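Local atomic coordinates of N-acetylneuraminate epimerase (Escherichia coli, PDB entry 2UVK), a protein that converts the alpha-anomer of N-acetylneuraminic acid (sialic acid) to the beta-anomer, speeding the equilibrium between the two forms. Residues R307-I321 and E325-T339. Sequence-based numbering, arbitrary orientation.
Sequences RAYGVSLPWNNSLLI and ETAGGKAVTDSVLIT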
loop_
_atom_site.group_PDB
_atom_site.type_symbol
_atom_site.label_atom_id
_atom_site.label_comp_id
_atom_site.label_asym_id
_atom_site.label_seq_id
_atom_site.Cartn_x
_atom_site.Cartn_y
_atom_site.Cartn_z
ATOM N N ARG B 307 0.561 28.378 -14.046
ATOM C CA ARG B 307 1.324 27.231 -14.543
ATOM C C ARG B 307 1.398 26.178 -13.445
ATOM O O ARG B 307 1.592 26.523 -12.281
ATOM C CB ARG B 307 2.746 27.661 -14.942
ATOM C CG ARG B 307 3.582 26.588 -15.618
ATOM C CD ARG B 307 5.053 26.990 -15.696
ATOM N NE ARG B 307 5.247 28.177 -16.516
ATOM C CZ ARG B 307 5.967 28.254 -17.644
ATOM N NH1 ARG B 307 6.649 27.225 -18.129
ATOM N NH2 ARG B 307 6.044 29.415 -18.273
ATOM N N ALA B 308 1.262 24.919 -13.828
ATOM C CA ALA B 308 1.383 23.772 -12.943
ATOM C C ALA B 308 1.960 22.597 -13.734
ATOM O O ALA B 308 2.012 22.635 -14.976
ATOM C CB ALA B 308 0.018 23.402 -12.345
ATOM N N TYR B 309 2.384 21.565 -13.011
ATOM C CA TYR B 309 2.793 20.285 -13.598
ATOM C C TYR B 309 3.848 20.416 -14.678
ATOM O O TYR B 309 3.669 20.022 -15.838
ATOM C CB TYR B 309 1.576 19.514 -14.103
ATOM C CG TYR B 309 0.597 19.218 -12.994
ATOM C CD1 TYR B 309 0.881 18.254 -12.034
ATOM C CD2 TYR B 309 -0.595 19.929 -12.881
ATOM C CE1 TYR B 309 -0.012 17.995 -11.000
ATOM C CE2 TYR B 309 -1.497 19.665 -11.860
ATOM C CZ TYR B 309 -1.200 18.697 -10.924
ATOM O OH TYR B 309 -2.076 18.414 -9.892
ATOM N N GLY B 310 4.951 21.015 -14.265
ATOM C CA GLY B 310 6.199 21.028 -15.034
ATOM C C GLY B 310 7.341 20.457 -14.209
ATOM O O GLY B 310 7.139 19.672 -13.298
ATOM N N VAL B 311 8.552 20.824 -14.615
ATOM C CA VAL B 311 9.776 20.395 -13.939
ATOM C C VAL B 311 10.450 21.562 -13.184
ATOM O O VAL B 311 10.505 22.653 -13.695
ATOM C CB VAL B 311 10.759 19.756 -14.941
ATOM C CG1 VAL B 311 12.148 19.546 -14.311
ATOM C CG2 VAL B 311 10.160 18.456 -15.492
ATOM N N SER B 312 10.818 21.305 -11.938
ATOM C CA SER B 312 11.536 22.268 -11.088
ATOM C C SER B 312 12.944 21.738 -10.864
ATOM O O SER B 312 13.089 20.597 -10.449
ATOM C CB SER B 312 10.870 22.355 -9.708
ATOM O OG SER B 312 9.640 23.012 -9.708
ATOM N N LEU B 313 13.960 22.577 -11.087
ATOM C CA LEU B 313 15.356 22.158 -10.866
ATOM C C LEU B 313 16.133 23.294 -10.203
ATOM O O LEU B 313 15.856 24.439 -10.499
ATOM C CB LEU B 313 16.028 21.810 -12.181
ATOM C CG LEU B 313 15.479 20.585 -12.916
ATOM C CD1 LEU B 313 16.145 20.429 -14.271
ATOM C CD2 LEU B 313 15.674 19.330 -12.048
ATOM N N PRO B 314 17.087 22.959 -9.310
ATOM C CA PRO B 314 18.004 23.994 -8.805
ATOM C C PRO B 314 19.052 24.343 -9.849
ATOM O O PRO B 314 19.671 23.451 -10.402
ATOM C CB PRO B 314 18.668 23.311 -7.596
ATOM C CG PRO B 314 18.657 21.879 -7.907
ATOM C CD PRO B 314 17.360 21.652 -8.691
ATOM N N TRP B 315 19.241 25.627 -10.128
ATOM C CA TRP B 315 20.263 26.041 -11.072
ATOM C C TRP B 315 20.752 27.445 -10.743
ATOM O O TRP B 315 19.958 28.370 -10.638
ATOM C CB TRP B 315 19.716 25.976 -12.499
ATOM C CG TRP B 315 20.739 26.268 -13.538
ATOM C CD1 TRP B 315 21.985 25.741 -13.618
ATOM C CD2 TRP B 315 20.612 27.169 -14.637
ATOM N NE1 TRP B 315 22.648 26.248 -14.701
ATOM C CE2 TRP B 315 21.827 27.131 -15.346
ATOM C CE3 TRP B 315 19.587 28.001 -15.097
ATOM C CZ2 TRP B 315 22.052 27.895 -16.491
ATOM C CZ3 TRP B 315 19.812 28.762 -16.244
ATOM C CH2 TRP B 315 21.040 28.701 -16.923
ATOM N N ASN B 316 22.066 27.590 -10.567
ATOM C CA ASN B 316 22.666 28.900 -10.250
ATOM C C ASN B 316 21.976 29.591 -9.071
ATOM O O ASN B 316 21.618 30.766 -9.150
ATOM C CB ASN B 316 22.594 29.831 -11.472
ATOM C CG ASN B 316 23.459 29.375 -12.628
ATOM O OD1 ASN B 316 24.341 28.523 -12.477
ATOM N ND2 ASN B 316 23.222 29.965 -13.802
ATOM N N ASN B 317 21.757 28.853 -7.994
ATOM C CA ASN B 317 21.109 29.405 -6.805
ATOM C C ASN B 317 19.732 30.013 -7.094
ATOM O O ASN B 317 19.295 30.948 -6.438
ATOM C CB ASN B 317 22.040 30.449 -6.148
ATOM C CG ASN B 317 21.683 30.735 -4.698
ATOM O OD1 ASN B 317 21.108 29.893 -3.993
ATOM N ND2 ASN B 317 22.053 31.937 -4.228
ATOM N N SER B 318 19.029 29.420 -8.058
ATOM C CA SER B 318 17.727 29.888 -8.498
ATOM C C SER B 318 16.837 28.676 -8.708
ATOM O O SER B 318 17.304 27.547 -8.693
ATOM C CB SER B 318 17.854 30.634 -9.823
ATOM O OG SER B 318 18.647 31.809 -9.673
ATOM N N LEU B 319 15.549 28.939 -8.894
ATOM C CA LEU B 319 14.585 27.907 -9.293
ATOM C C LEU B 319 14.389 27.972 -10.808
ATOM O O LEU B 319 13.935 28.984 -11.337
ATOM C CB LEU B 319 13.271 28.120 -8.574
ATOM C CG LEU B 319 12.092 27.283 -9.085
ATOM C CD1 LEU B 319 12.440 25.820 -8.957
ATOM C CD2 LEU B 319 10.873 27.654 -8.275
ATOM N N LEU B 320 14.744 26.887 -11.490
ATOM C CA LEU B 320 14.558 26.746 -12.919
ATOM C C LEU B 320 13.259 25.953 -13.131
ATOM O O LEU B 320 13.144 24.838 -12.632
ATOM C CB LEU B 320 15.746 25.978 -13.502
ATOM C CG LEU B 320 15.700 25.555 -14.970
ATOM C CD1 LEU B 320 15.400 26.739 -15.874
ATOM C CD2 LEU B 320 16.976 24.813 -15.380
ATOM N N ILE B 321 12.305 26.546 -13.851
ATOM C CA ILE B 321 11.022 25.892 -14.157
ATOM C C ILE B 321 11.002 25.586 -15.640
ATOM O O ILE B 321 11.248 26.464 -16.454
ATOM C CB ILE B 321 9.837 26.830 -13.824
ATOM C CG1 ILE B 321 9.721 27.027 -12.314
ATOM C CG2 ILE B 321 8.506 26.339 -14.491
ATOM C CD1 ILE B 321 8.765 28.113 -11.919
ATOM N N GLU B 325 1.781 23.103 -17.642
ATOM C CA GLU B 325 0.433 23.212 -18.192
ATOM C C GLU B 325 -0.132 24.557 -17.727
ATOM O O GLU B 325 0.108 24.989 -16.591
ATOM C CB GLU B 325 -0.384 22.056 -17.609
ATOM C CG GLU B 325 -1.812 21.880 -18.074
ATOM C CD GLU B 325 -2.501 20.850 -17.220
ATOM O OE1 GLU B 325 -2.022 19.707 -17.174
ATOM O OE2 GLU B 325 -3.501 21.186 -16.564
ATOM N N THR B 326 -0.878 25.225 -18.608
ATOM C CA THR B 326 -1.481 26.513 -18.320
ATOM C C THR B 326 -3.016 26.378 -18.472
ATOM O O THR B 326 -3.519 25.280 -18.617
ATOM C CB THR B 326 -0.849 27.614 -19.225
ATOM O OG1 THR B 326 -1.062 27.296 -20.610
ATOM C CG2 THR B 326 0.667 27.737 -18.977
ATOM N N ALA B 327 -3.746 27.486 -18.385
ATOM C CA ALA B 327 -5.221 27.482 -18.536
ATOM C C ALA B 327 -5.694 26.649 -19.735
ATOM O O ALA B 327 -5.094 26.683 -20.794
ATOM C CB ALA B 327 -5.733 28.893 -18.655
ATOM N N GLY B 328 -6.769 25.883 -19.544
ATOM C CA GLY B 328 -7.294 24.992 -20.605
ATOM C C GLY B 328 -6.518 23.692 -20.744
ATOM O O GLY B 328 -6.716 22.934 -21.705
ATOM N N GLY B 329 -5.619 23.420 -19.798
ATOM C CA GLY B 329 -4.802 22.215 -19.850
ATOM C C GLY B 329 -3.723 22.192 -20.929
ATOM O O GLY B 329 -3.205 21.131 -21.260
ATOM N N LYS B 330 -3.375 23.359 -21.461
ATOM C CA LYS B 330 -2.391 23.471 -22.533
ATOM C C LYS B 330 -0.935 23.337 -22.046
ATOM O O LYS B 330 -0.474 24.132 -21.230
ATOM C CB LYS B 330 -2.557 24.805 -23.240
ATOM C CG LYS B 330 -1.617 25.025 -24.422
ATOM C CD LYS B 330 -0.441 25.950 -24.091
ATOM C CE LYS B 330 0.343 26.396 -25.335
ATOM N NZ LYS B 330 1.447 25.490 -25.801
ATOM N N ALA B 331 -0.215 22.356 -22.586
ATOM C CA ALA B 331 1.198 22.163 -22.274
ATOM C C ALA B 331 2.016 23.281 -22.915
ATOM O O ALA B 331 1.686 23.762 -24.011
ATOM C CB ALA B 331 1.666 20.815 -22.779
ATOM N N VAL B 332 3.112 23.673 -22.259
ATOM C CA VAL B 332 3.978 24.726 -22.783
ATOM C C VAL B 332 5.415 24.219 -22.927
ATOM O O VAL B 332 5.767 23.161 -22.424
ATOM C CB VAL B 332 3.913 25.999 -21.915
ATOM C CG1 VAL B 332 2.473 26.550 -21.872
ATOM C CG2 VAL B 332 4.434 25.739 -20.511
ATOM N N THR B 333 6.228 24.993 -23.651
ATOM C CA THR B 333 7.599 24.607 -23.988
ATOM C C THR B 333 8.667 25.505 -23.352
ATOM O O THR B 333 9.861 25.197 -23.438
ATOM C CB THR B 333 7.816 24.697 -25.518
ATOM O OG1 THR B 333 7.551 26.032 -25.962
ATOM C CG2 THR B 333 6.900 23.717 -26.279
ATOM N N ASP B 334 8.247 26.603 -22.736
ATOM C CA ASP B 334 9.198 27.619 -22.260
ATOM C C ASP B 334 9.656 27.349 -20.830
ATOM O O ASP B 334 9.074 26.524 -20.117
ATOM C CB ASP B 334 8.608 29.024 -22.368
ATOM C CG ASP B 334 7.372 29.200 -21.534
ATOM O OD1 ASP B 334 6.543 28.263 -21.489
ATOM O OD2 ASP B 334 7.195 30.277 -20.943
ATOM N N SER B 335 10.705 28.063 -20.430
ATOM C CA SER B 335 11.307 27.931 -19.114
ATOM C C SER B 335 11.376 29.284 -18.435
ATOM O O SER B 335 11.442 30.314 -19.102
ATOM C CB SER B 335 12.710 27.348 -19.221
ATOM O OG SER B 335 12.653 25.987 -19.600
ATOM N N VAL B 336 11.344 29.255 -17.108
ATOM C CA VAL B 336 11.379 30.450 -16.270
ATOM C C VAL B 336 12.492 30.258 -15.251
ATOM O O VAL B 336 12.754 29.136 -14.797
ATOM C CB VAL B 336 10.020 30.622 -15.511
ATOM C CG1 VAL B 336 9.920 32.001 -14.835
ATOM C CG2 VAL B 336 8.847 30.390 -16.463
ATOM N N LEU B 337 13.153 31.356 -14.888
ATOM C CA LEU B 337 14.128 31.346 -13.817
ATOM C C LEU B 337 13.657 32.317 -12.729
ATOM O O LEU B 337 13.370 33.490 -13.009
ATOM C CB LEU B 337 15.503 31.741 -14.353
ATOM C CG LEU B 337 16.686 31.356 -13.465
ATOM C CD1 LEU B 337 16.850 29.854 -13.247
ATOM C CD2 LEU B 337 17.948 31.945 -14.104
ATOM N N ILE B 338 13.542 31.822 -11.504
ATOM C CA ILE B 338 13.167 32.644 -10.362
ATOM C C ILE B 338 14.384 32.731 -9.443
ATOM O O ILE B 338 14.851 31.728 -8.921
ATOM C CB ILE B 338 11.933 32.097 -9.606
ATOM C CG1 ILE B 338 10.775 31.871 -10.591
ATOM C CG2 ILE B 338 11.473 33.069 -8.525
ATOM C CD1 ILE B 338 9.534 31.226 -9.997
ATOM N N THR B 339 14.906 33.945 -9.275
ATOM C CA THR B 339 16.049 34.172 -8.401
ATOM C C THR B 339 15.635 35.119 -7.277
ATOM O O THR B 339 14.760 35.966 -7.462
ATOM C CB THR B 339 17.228 34.812 -9.150
ATOM O OG1 THR B 339 17.366 34.246 -10.465
ATOM C CG2 THR B 339 18.535 34.621 -8.348
#
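Arg307 slots its guanidinium between two valines, Val332 CG2 over one face and Val336 CG2 over the other, and turns its edge to Asp334. Arg307 NH2 forms a salt bridge with Asp334 OD2 at 3.0 Å, reaching the carboxylate from above its plane, while Arg307 NH1 bonds Asp334 O at 3.2 Å and also Gly323 O; guanidinium and carboxylate planes stand 44° apart. With CG anti to the backbone N (chi1 -173°) and a bend farther along the chain, the long side chain reaches these partners from beside the Ala308–Glu325 bridge, whose two backbone bonds pair the beginnings of the two segments. Cut back to an alanine, this position would probably leave Asp334 without its cationic mate and open a gap between Val332 and Val336. Farther along, strands 318-321 and 335-339 run antiparallel, Ile321 N meeting Val336 O almost straight (2.8 Å, 179°). On one sheet face Leu319 and Ile338 lie side by side, and Ile321 CD1 packs against Ile338 CD1 at 3.7 Å; Ile256 of the neighbouring sheet touches Leu319 and Ile338. On the other, Leu337 crosses Trp315 at about a right angle, its CD1 3.8 Å from Trp315 CE3 and close to Leu320 CB. Beside the Asn316-Asn317 turn, Ser318 OG and Thr339 OG1 share a hydrogen bond of 2.9 Å. Strands 318-322 and 335-341 are the two middle strands of a four-stranded antiparallel blade, characteristic of the Kelch beta-propeller.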